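UDP-N-Acetylenolpyruvylglucosamine Reductase (Thermus caldophilus, PDB 2GQT) reduces UDP-N-acetylenolpyruvylglucosamine to UDP-N-acetylmuramate, very probably with NADPH and through its bound FAD, in a step of cell wall peptidoglycan synthesis. Local coordinates at residues V6-L11 with P22-T27; L17-P22 with N50-D55; G224-S229 with G240-K245. One frame throughout, in Å; residues are numbered along the deposited sequence.

From the N terminus, strand 5-10 runs into a loop and returns as strand 22-28; interaction 1 closes this hairpin at the edge of a mixed sheet in which 61-65 flanks 22-28. Interaction 2 takes the hairpin's own loop, 17-22, and lays it on 50-55, so its segments alternate with those of interaction 1 and the two contacts cross. They share Pro22 and are further joined by a probable hydrogen bond from Leu11 N to Gly21 O. Interaction 3 follows much later, closing a local loop between strand 226-228 and the start of helix 244-257. Asp55 of interaction 2 reaches that helix start, linking the hairpin loop and the FAD-contacting segment to the C-terminal region.

Interaction 1. Residues V6-L11 with P22-T27; sequences VERVLL and PAELWT
Val6 holds CG1 anti to its backbone N (chi1 -178°) and CG2 anti to its carbonyl carbon, while the Trp26 indole swings beside its own backbone N (chi1 -71°); the two side chains then run side by side. CG2 sits over the face of the indole, 3.6 Å from the centroid of the six-membered ring and only 14° off its normal, a clear CH-pi contact. CG1 covers the pyrrole side, 3.5 Å from Trp26 NE1, and also meets Glu24 CG. Glu24 is extended, and its OE1 takes the indole N-H on the anti side at 2.8 Å from Trp26 NE1. The bond lies almost in the ring plane, which should fix the ring's rotation with its face against Val6. Replacing Trp26 by an alanine would probably leave Glu24 OE1 without this donor and Val6 CG2 without the aromatic face it rests on.

Further along the same face, the bent chain of Arg8 carries its guanidinium back over the neighbouring strand, one face above the backbone of Ala23 and Glu24. Arg8 NH1 stays 4.5 Å from Glu24 OE2, too far for a salt bridge. On the opposite face, Leu11 CD1 packs on Ala23 CB at 3.7 Å, and Val9 reaches Leu25.

The backbones form an antiparallel hairpin at the edge of the sheet, where strand 61-65 flanks 22-28 on its other side. Glu7 and Leu25 are a hydrogen-bonded pair, as are Val9 and Ala23; the bond from Val9 N to Ala23 O is 2.9 Å long and nearly straight. Paired amides thus fix the register, while the face of Val6, Arg8, Glu24 and Trp26, with helix 31-37 touching the indole, relies on dispersion, one indole hydrogen bond and probably a weak attraction between Arg8 and Glu24.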
loop_
_atom_site.group_PDB
_atom_site.type_symbol
_atom_site.label_atom_id
_atom_site.label_comp_id
_atom_site.label_asym_id
_atom_site.label_seq_id
_atom_site.Cartn_x
_atom_site.Cartn_y
_atom_site.Cartn_z
ATOM N N VAL A 6 6.054 12.565 18.336
ATOM C CA VAL A 6 7.109 11.589 18.090
ATOM C C VAL A 6 7.032 10.556 19.203
ATOM O O VAL A 6 7.045 10.903 20.397
ATOM C CB VAL A 6 8.521 12.242 18.089
ATOM C CG1 VAL A 6 9.601 11.217 17.787
ATOM C CG2 VAL A 6 8.589 13.380 17.082
ATOM N N GLU A 7 6.925 9.287 18.823
ATOM C CA GLU A 7 6.831 8.225 19.810
ATOM C C GLU A 7 7.395 6.901 19.321
ATOM O O GLU A 7 7.357 6.587 18.125
ATOM C CB GLU A 7 5.396 8.074 20.353
ATOM C CG GLU A 7 4.476 7.132 19.623
ATOM C CD GLU A 7 3.276 6.719 20.475
ATOM O OE1 GLU A 7 2.202 6.464 19.899
ATOM O OE2 GLU A 7 3.406 6.631 21.716
ATOM N N ARG A 8 7.915 6.138 20.276
ATOM C CA ARG A 8 8.406 4.789 20.044
ATOM C C ARG A 8 7.231 3.847 19.905
ATOM O O ARG A 8 6.379 3.783 20.790
ATOM C CB ARG A 8 9.247 4.329 21.238
ATOM C CG ARG A 8 10.419 5.231 21.601
ATOM C CD ARG A 8 11.515 5.185 20.558
ATOM N NE ARG A 8 12.055 3.837 20.377
ATOM C CZ ARG A 8 13.021 3.521 19.518
ATOM N NH1 ARG A 8 13.565 4.459 18.755
ATOM N NH2 ARG A 8 13.444 2.265 19.424
ATOM N N VAL A 9 7.181 3.111 18.797
ATOM C CA VAL A 9 6.104 2.152 18.558
ATOM C C VAL A 9 6.688 0.808 18.132
ATOM O O VAL A 9 7.883 0.703 17.868
ATOM C CB VAL A 9 5.101 2.658 17.480
ATOM C CG1 VAL A 9 4.544 4.021 17.860
ATOM C CG2 VAL A 9 5.752 2.704 16.088
ATOM N N LEU A 10 5.839 -0.212 18.072
ATOM C CA LEU A 10 6.180 -1.463 17.400
ATOM C C LEU A 10 5.436 -1.477 16.072
ATOM O O LEU A 10 4.212 -1.324 16.044
ATOM C CB LEU A 10 5.771 -2.666 18.249
ATOM C CG LEU A 10 6.525 -2.836 19.575
ATOM C CD1 LEU A 10 5.915 -3.958 20.395
ATOM C CD2 LEU A 10 8.018 -3.081 19.344
ATOM N N LEU A 11 6.161 -1.658 14.970
ATOM C CA LEU A 11 5.530 -1.587 13.651
ATOM C C LEU A 11 4.548 -2.728 13.362
ATOM O O LEU A 11 3.742 -2.624 12.431
ATOM C CB LEU A 11 6.565 -1.397 12.536
ATOM C CG LEU A 11 7.207 -0.001 12.485
ATOM C CD1 LEU A 11 8.344 0.072 11.468
ATOM C CD2 LEU A 11 6.182 1.104 12.211
ATOM N N PRO A 22 10.641 -2.356 16.690
ATOM C CA PRO A 22 10.600 -0.958 17.138
ATOM C C PRO A 22 10.959 0.078 16.080
ATOM O O PRO A 22 11.809 -0.163 15.222
ATOM C CB PRO A 22 11.644 -0.909 18.268
ATOM C CG PRO A 22 11.905 -2.310 18.634
ATOM C CD PRO A 22 11.675 -3.125 17.406
ATOM N N ALA A 23 10.294 1.228 16.157
ATOM C CA ALA A 23 10.597 2.371 15.310
ATOM C C ALA A 23 10.160 3.656 15.995
ATOM O O ALA A 23 9.250 3.650 16.840
ATOM C CB ALA A 23 9.918 2.242 13.949
ATOM N N GLU A 24 10.817 4.748 15.622
ATOM C CA GLU A 24 10.461 6.075 16.096
ATOM C C GLU A 24 9.526 6.711 15.079
ATOM O O GLU A 24 9.943 7.053 13.972
ATOM C CB GLU A 24 11.717 6.920 16.278
ATOM C CG GLU A 24 11.466 8.298 16.850
ATOM C CD GLU A 24 12.754 9.078 17.026
ATOM O OE1 GLU A 24 13.099 9.870 16.131
ATOM O OE2 GLU A 24 13.437 8.874 18.045
ATOM N N LEU A 25 8.265 6.865 15.473
ATOM C CA LEU A 25 7.225 7.350 14.580
ATOM C C LEU A 25 7.005 8.848 14.744
ATOM O O LEU A 25 6.681 9.314 15.831
ATOM C CB LEU A 25 5.922 6.587 14.830
ATOM C CG LEU A 25 4.747 6.818 13.881
ATOM C CD1 LEU A 25 5.066 6.290 12.487
ATOM C CD2 LEU A 25 3.522 6.130 14.441
ATOM N N TRP A 26 7.144 9.581 13.644
ATOM C CA TRP A 26 6.877 11.013 13.575
ATOM C C TRP A 26 5.561 11.242 12.838
ATOM O O TRP A 26 5.464 10.947 11.649
ATOM C CB TRP A 26 8.007 11.697 12.798
ATOM C CG TRP A 26 9.305 11.739 13.528
ATOM C CD1 TRP A 26 10.042 10.680 13.962
ATOM C CD2 TRP A 26 10.025 12.914 13.911
ATOM N NE1 TRP A 26 11.176 11.123 14.612
ATOM C CE2 TRP A 26 11.188 12.492 14.589
ATOM C CE3 TRP A 26 9.798 14.285 13.750
ATOM C CZ2 TRP A 26 12.122 13.393 15.108
ATOM C CZ3 TRP A 26 10.727 15.183 14.269
ATOM C CH2 TRP A 26 11.873 14.731 14.935
ATOM N N THR A 27 4.547 11.753 13.534
ATOM C CA THR A 27 3.257 12.038 12.910
ATOM C C THR A 27 3.210 13.520 12.563
ATOM O O THR A 27 3.216 14.378 13.450
ATOM C CB THR A 27 2.080 11.617 13.819
ATOM O OG1 THR A 27 2.212 10.228 14.135
ATOM C CG2 THR A 27 0.752 11.831 13.116
#

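Interaction 2. Residues L17-P22 with N50-D55; sequences LGVGGP and NLLVLD. With FAD (flavin-adenine dinucleotide), chain C.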
loop_
_atom_site.group_PDB
_atom_site.type_symbol
_atom_site.label_atom_id
_atom_site.label_comp_id
_atom_site.label_asym_id
_atom_site.label_seq_id
_atom_site.Cartn_x
_atom_site.Cartn_y
_atom_site.Cartn_z
ATOM N N LEU A 17 -0.089 -6.903 7.957
ATOM C CA LEU A 17 0.451 -8.219 8.319
ATOM C C LEU A 17 0.571 -8.447 9.838
ATOM O O LEU A 17 0.434 -9.571 10.316
ATOM C CB LEU A 17 1.801 -8.449 7.635
ATOM C CG LEU A 17 2.452 -9.825 7.749
ATOM C CD1 LEU A 17 1.499 -10.930 7.306
ATOM C CD2 LEU A 17 3.720 -9.860 6.929
ATOM N N GLY A 18 0.849 -7.388 10.591
ATOM C CA GLY A 18 0.902 -7.483 12.052
ATOM C C GLY A 18 2.219 -7.985 12.605
ATOM O O GLY A 18 2.255 -8.578 13.688
ATOM N N VAL A 19 3.298 -7.747 11.865
ATOM C CA VAL A 19 4.651 -8.033 12.335
ATOM C C VAL A 19 5.489 -6.773 12.178
ATOM O O VAL A 19 5.208 -5.916 11.330
ATOM C CB VAL A 19 5.335 -9.248 11.608
ATOM C CG1 VAL A 19 4.457 -10.481 11.669
ATOM C CG2 VAL A 19 5.694 -8.912 10.169
ATOM N N GLY A 20 6.501 -6.652 13.024
ATOM C CA GLY A 20 7.425 -5.544 12.914
ATOM C C GLY A 20 7.902 -5.034 14.248
ATOM O O GLY A 20 7.114 -4.838 15.173
ATOM N N GLY A 21 9.207 -4.809 14.325
ATOM C CA GLY A 21 9.851 -4.352 15.543
ATOM C C GLY A 21 9.797 -2.852 15.760
ATOM O O GLY A 21 8.997 -2.136 15.119
ATOM N N PRO A 22 10.641 -2.356 16.690
ATOM C CA PRO A 22 10.600 -0.958 17.138
ATOM C C PRO A 22 10.959 0.078 16.080
ATOM O O PRO A 22 11.809 -0.163 15.222
ATOM C CB PRO A 22 11.644 -0.909 18.268
ATOM C CG PRO A 22 11.905 -2.310 18.634
ATOM C CD PRO A 22 11.675 -3.125 17.406
ATOM N N ASN A 50 1.733 -3.013 2.314
ATOM C CA ASN A 50 2.694 -3.749 1.484
ATOM C C ASN A 50 4.025 -4.034 2.175
ATOM O O ASN A 50 4.988 -4.459 1.518
ATOM C CB ASN A 50 2.938 -3.065 0.132
ATOM C CG ASN A 50 3.602 -4.004 -0.882
ATOM O OD1 ASN A 50 4.604 -3.660 -1.511
ATOM N ND2 ASN A 50 3.067 -5.211 -1.003
ATOM N N LEU A 51 4.070 -3.840 3.492
ATOM C CA LEU A 51 5.323 -3.952 4.241
ATOM C C LEU A 51 5.461 -5.234 5.033
ATOM O O LEU A 51 4.550 -5.627 5.770
ATOM C CB LEU A 51 5.477 -2.783 5.219
ATOM C CG LEU A 51 5.579 -1.392 4.584
ATOM C CD1 LEU A 51 5.662 -0.336 5.660
ATOM C CD2 LEU A 51 6.766 -1.270 3.648
ATOM N N LEU A 52 6.620 -5.859 4.876
ATOM C CA LEU A 52 7.085 -6.888 5.794
ATOM C C LEU A 52 8.206 -6.267 6.636
ATOM O O LEU A 52 9.316 -6.074 6.162
ATOM C CB LEU A 52 7.590 -8.112 5.019
ATOM C CG LEU A 52 8.296 -9.215 5.812
ATOM C CD1 LEU A 52 7.471 -9.669 6.998
ATOM C CD2 LEU A 52 8.651 -10.388 4.915
ATOM N N VAL A 53 7.888 -5.909 7.872
ATOM C CA VAL A 53 8.854 -5.252 8.744
ATOM C C VAL A 53 9.467 -6.296 9.647
ATOM O O VAL A 53 8.754 -7.038 10.315
ATOM C CB VAL A 53 8.209 -4.120 9.571
ATOM C CG1 VAL A 53 9.266 -3.450 10.453
ATOM C CG2 VAL A 53 7.550 -3.100 8.643
ATOM N N LEU A 54 10.796 -6.354 9.643
ATOM C CA LEU A 54 11.520 -7.358 10.407
ATOM C C LEU A 54 11.438 -7.098 11.907
ATOM O O LEU A 54 11.092 -5.993 12.356
ATOM C CB LEU A 54 12.953 -7.520 9.876
ATOM C CG LEU A 54 13.015 -7.967 8.401
ATOM C CD1 LEU A 54 14.386 -8.456 8.008
ATOM C CD2 LEU A 54 11.968 -9.031 8.060
ATOM N N ASP A 55 11.730 -8.137 12.680
ATOM C CA ASP A 55 11.512 -8.106 14.116
ATOM C C ASP A 55 12.415 -7.100 14.818
ATOM O O ASP A 55 12.088 -6.648 15.910
ATOM C CB ASP A 55 11.688 -9.512 14.692
ATOM C CG ASP A 55 10.690 -10.510 14.113
ATOM O OD1 ASP A 55 9.473 -10.203 14.109
ATOM O OD2 ASP A 55 11.120 -11.597 13.651
HETATM P PA FAD C . 2.797 1.062 2.838
HETATM O O1A FAD C . 2.689 -0.405 2.864
HETATM O O2A FAD C . 2.690 1.840 4.093
HETATM O O5B FAD C . 4.139 1.514 2.122
HETATM C C5B FAD C . 4.497 0.927 0.865
HETATM C C4B FAD C . 5.591 1.740 0.210
HETATM O O4B FAD C . 5.068 3.047 -0.103
HETATM C C3B FAD C . 6.825 1.971 1.095
HETATM O O3B FAD C . 7.964 2.056 0.239
HETATM C C2B FAD C . 6.528 3.330 1.717
HETATM O O2B FAD C . 7.716 4.010 2.119
HETATM C C1B FAD C . 5.896 4.047 0.543
HETATM N N9A FAD C . 5.028 5.192 0.889
HETATM C C8A FAD C . 3.923 5.164 1.651
HETATM N N7A FAD C . 3.404 6.393 1.706
HETATM C C5A FAD C . 4.162 7.199 0.955
HETATM C C6A FAD C . 4.147 8.563 0.641
HETATM N N6A FAD C . 3.200 9.401 1.083
HETATM N N1A FAD C . 5.115 9.045 -0.165
HETATM C C2A FAD C . 6.086 8.250 -0.636
HETATM N N3A FAD C . 6.157 6.952 -0.357
HETATM C C4A FAD C . 5.204 6.430 0.440
HETATM N N1 FAD C . -1.758 -3.803 -4.228
HETATM C C2 FAD C . -2.143 -3.643 -5.542
HETATM O O2 FAD C . -1.413 -3.046 -6.321
HETATM N N3 FAD C . -3.347 -4.185 -5.985
HETATM C C4 FAD C . -4.199 -4.870 -5.128
HETATM O O4 FAD C . -5.264 -5.327 -5.555
HETATM C C4X FAD C . -3.806 -5.018 -3.799
HETATM N N5 FAD C . -4.624 -5.707 -2.906
HETATM C C5X FAD C . -4.252 -5.792 -1.558
HETATM C C6 FAD C . -5.110 -6.424 -0.659
HETATM C C7 FAD C . -4.781 -6.517 0.690
HETATM C C7M FAD C . -5.747 -7.206 1.662
HETATM C C8 FAD C . -3.570 -5.976 1.135
HETATM C C8M FAD C . -3.186 -6.073 2.618
HETATM C C9 FAD C . -2.710 -5.353 0.235
HETATM C C9A FAD C . -3.037 -5.252 -1.118
HETATM N N10 FAD C . -2.179 -4.625 -2.036
HETATM C C10 FAD C . -2.589 -4.486 -3.360
HETATM C "C1'" FAD C . -0.834 -4.126 -1.647
HETATM C "C2'" FAD C . -0.881 -2.705 -1.061
HETATM O "O2'" FAD C . -2.213 -2.379 -0.616
HETATM C "C3'" FAD C . -0.436 -1.643 -2.068
HETATM O "O3'" FAD C . 0.926 -1.878 -2.449
HETATM C "C4'" FAD C . -0.605 -0.224 -1.509
HETATM O "O4'" FAD C . -0.387 0.723 -2.557
HETATM C "C5'" FAD C . 0.335 0.090 -0.348
HETATM O "O5'" FAD C . -0.077 1.348 0.188
HETATM P P FAD C . 0.150 1.655 1.738
HETATM O O1P FAD C . -0.328 3.032 1.965
HETATM O O2P FAD C . -0.353 0.559 2.592
HETATM O O3P FAD C . 1.756 1.679 1.754
HETATM O O HOH W 1 1.773 -5.608 5.965
HETATM O O HOH W 2 5.083 -6.274 8.456
HETATM O O HOH W 3 7.499 -8.485 14.900
#
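Gly20 and Gly21 lie against Val53 to Asp55 with the backbones about 4.4 Å apart between Gly20 CA and Val53 CA, and a single direct hydrogen bond, Gly21 N to Leu54 O at 3.0 Å, fastens them. The approach leaves no room for side chains: a beta carbon on Gly20 would run into Val53 CB, and one on Gly21 would strike Asp55 O. Val53 packs beside the glycines, its CG1, anti to the backbone N (chi1 -179°), lying 3.7 Å from Gly20 CA. Leu52 CD1 touches two side chains of the loop, Leu17 CD2 at 3.8 Å and Val19 CG2 at 3.7 Å, each crossing it at a slant. Val19 CG2 also rests on Val53 O.

This is the hairpin loop of strands 5-10 and 22-28 laid across strand 51-53, the two segments running about 51° apart; 51-53 pairs in parallel with 265-267. The other end of 50-55 meets the cofactor: Asn50 N donates to the FAD phosphate oxygen O1A at 2.8 Å, and the Leu51 side chain lies beside the same oxygen.

Three waters link the two segments. One donates to both Val19 O and Leu51 O and accepts from Val53 N; another receives Leu17 N and donates to Leu51 O. A third joins Gly20 N to Asp55 OD1. Asp55 also takes the first amides of helix 244-257, Ala244 N on OD1 and Lys245 N on OD2.

Interaction 3. Residues G224-S229 with G240-K245; sequences GDAMIS and GQARAK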
loop_
_atom_site.group_PDB
_atom_site.type_symbol
_atom_site.label_atom_id
_atom_site.label_comp_id
_atom_site.label_asym_id
_atom_site.label_seq_id
_atom_site.Cartn_x
_atom_site.Cartn_y
_atom_site.Cartn_z
ATOM N N GLY A 224 5.425 -21.482 12.633
ATOM C CA GLY A 224 4.922 -20.782 13.813
ATOM C C GLY A 224 3.476 -20.366 13.617
ATOM O O GLY A 224 2.608 -21.211 13.426
ATOM N N ASP A 225 3.221 -19.059 13.643
ATOM C CA ASP A 225 1.882 -18.516 13.381
ATOM C C ASP A 225 1.722 -17.933 11.959
ATOM O O ASP A 225 0.691 -17.334 11.645
ATOM C CB ASP A 225 1.504 -17.466 14.438
ATOM C CG ASP A 225 0.939 -18.075 15.724
ATOM O OD1 ASP A 225 0.805 -19.316 15.830
ATOM O OD2 ASP A 225 0.622 -17.290 16.644
ATOM N N ALA A 226 2.742 -18.091 11.117
ATOM C CA ALA A 226 2.668 -17.699 9.709
ATOM C C ALA A 226 2.195 -18.893 8.883
ATOM O O ALA A 226 2.704 -20.003 9.051
ATOM C CB ALA A 226 4.020 -17.211 9.223
ATOM N N MET A 227 1.211 -18.689 8.016
ATOM C CA MET A 227 0.700 -19.799 7.219
ATOM C C MET A 227 0.337 -19.342 5.823
ATOM O O MET A 227 -0.173 -18.239 5.657
ATOM C CB MET A 227 -0.526 -20.433 7.897
ATOM C CG MET A 227 -0.997 -21.716 7.223
ATOM S SD MET A 227 -2.424 -22.471 7.990
ATOM C CE MET A 227 -3.684 -21.307 7.513
ATOM N N ILE A 228 0.609 -20.172 4.817
ATOM C CA ILE A 228 0.063 -19.945 3.485
ATOM C C ILE A 228 -1.444 -20.193 3.560
ATOM O O ILE A 228 -1.888 -21.290 3.934
ATOM C CB ILE A 228 0.727 -20.837 2.420
ATOM C CG1 ILE A 228 2.235 -20.570 2.378
ATOM C CG2 ILE A 228 0.098 -20.582 1.057
ATOM C CD1 ILE A 228 3.016 -21.401 1.375
ATOM N N SER A 229 -2.217 -19.157 3.237
ATOM C CA SER A 229 -3.662 -19.191 3.373
ATOM C C SER A 229 -4.287 -20.411 2.706
ATOM O O SER A 229 -3.899 -20.806 1.606
ATOM C CB SER A 229 -4.260 -17.925 2.775
ATOM O OG SER A 229 -5.665 -18.028 2.696
ATOM N N GLY A 240 -1.848 -15.138 14.618
ATOM C CA GLY A 240 -1.917 -14.530 15.943
ATOM C C GLY A 240 -0.681 -13.759 16.337
ATOM O O GLY A 240 -0.710 -12.529 16.417
ATOM N N GLN A 241 0.408 -14.477 16.587
ATOM C CA GLN A 241 1.635 -13.850 17.054
ATOM C C GLN A 241 2.825 -14.206 16.170
ATOM O O GLN A 241 3.928 -14.446 16.666
ATOM C CB GLN A 241 1.908 -14.223 18.518
ATOM C CG GLN A 241 0.965 -13.571 19.527
ATOM C CD GLN A 241 1.442 -13.718 20.959
ATOM O OE1 GLN A 241 1.613 -12.729 21.669
ATOM N NE2 GLN A 241 1.664 -14.958 21.388
ATOM N N ALA A 242 2.604 -14.222 14.854
ATOM C CA ALA A 242 3.691 -14.479 13.916
ATOM C C ALA A 242 4.817 -13.483 14.139
ATOM O O ALA A 242 4.578 -12.303 14.428
ATOM C CB ALA A 242 3.204 -14.404 12.471
ATOM N N ARG A 243 6.044 -13.973 14.032
ATOM C CA ARG A 243 7.202 -13.106 13.949
ATOM C C ARG A 243 7.572 -12.966 12.484
ATOM O O ARG A 243 7.291 -13.866 11.680
ATOM C CB ARG A 243 8.374 -13.695 14.729
ATOM C CG ARG A 243 8.150 -13.792 16.236
ATOM C CD ARG A 243 7.730 -15.189 16.664
ATOM N NE ARG A 243 8.834 -16.148 16.577
ATOM C CZ ARG A 243 9.692 -16.406 17.565
ATOM N NH1 ARG A 243 9.587 -15.780 18.732
ATOM N NH2 ARG A 243 10.661 -17.293 17.386
ATOM N N ALA A 244 8.203 -11.849 12.131
ATOM C CA ALA A 244 8.669 -11.651 10.761
ATOM C C ALA A 244 9.602 -12.777 10.317
ATOM O O ALA A 244 9.595 -13.161 9.150
ATOM C CB ALA A 244 9.344 -10.299 10.599
ATOM N N LYS A 245 10.385 -13.311 11.258
ATOM C CA LYS A 245 11.281 -14.441 10.993
ATOM C C LYS A 245 10.528 -15.655 10.435
ATOM O O LYS A 245 11.015 -16.342 9.532
ATOM C CB LYS A 245 12.047 -14.804 12.272
ATOM C CG LYS A 245 12.691 -16.173 12.284
ATOM C CD LYS A 245 13.551 -16.363 13.512
ATOM C CE LYS A 245 12.733 -16.525 14.774
ATOM N NZ LYS A 245 13.589 -17.090 15.858
#
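The Asp225 carboxylate is the flat group here, and it meets the 240-245 segment through OD2, which accepts the backbone N-H of Gln241 with its anti lone pair, on the side away from OD1. The bond is short and fairly straight, 2.8 Å from Gln241 N to Asp225 OD2 with 164° at the hydrogen. OD1 is engaged by Arg222 in a salt bridge, so the two oxygens have different partners, which should keep the group from turning; the arginine would also be expected to stabilise the carboxylate's negative charge. The CG of Asp225 stands beside its own backbone N (chi1 -83°), which sets OD2 before the Gln241 amide. CB itself, placed by the backbone, lies 3.5 Å from Ala242 N.

The contact joins the beginning of strand 226-228, the middle strand of a small antiparallel sheet in the C-terminal region, to the turn leading from strand 236-238 into helix 244-257. Gly240 belongs to that turn: a beta carbon there would press on Asp225 OD2 and on the carbonyl oxygen of the preceding residue.

Next to the polar link Ala242 supplies the apolar part, its CB 4.0 Å from Asp225 CB and 4.4 Å from Ala226 CB. Ala226 also touches Asp246 and Val247 of the helix. Arg243 occupies the N-cap position, and its backbone N is hydrogen-bonded to Asp246 OD2, one half of a capping box.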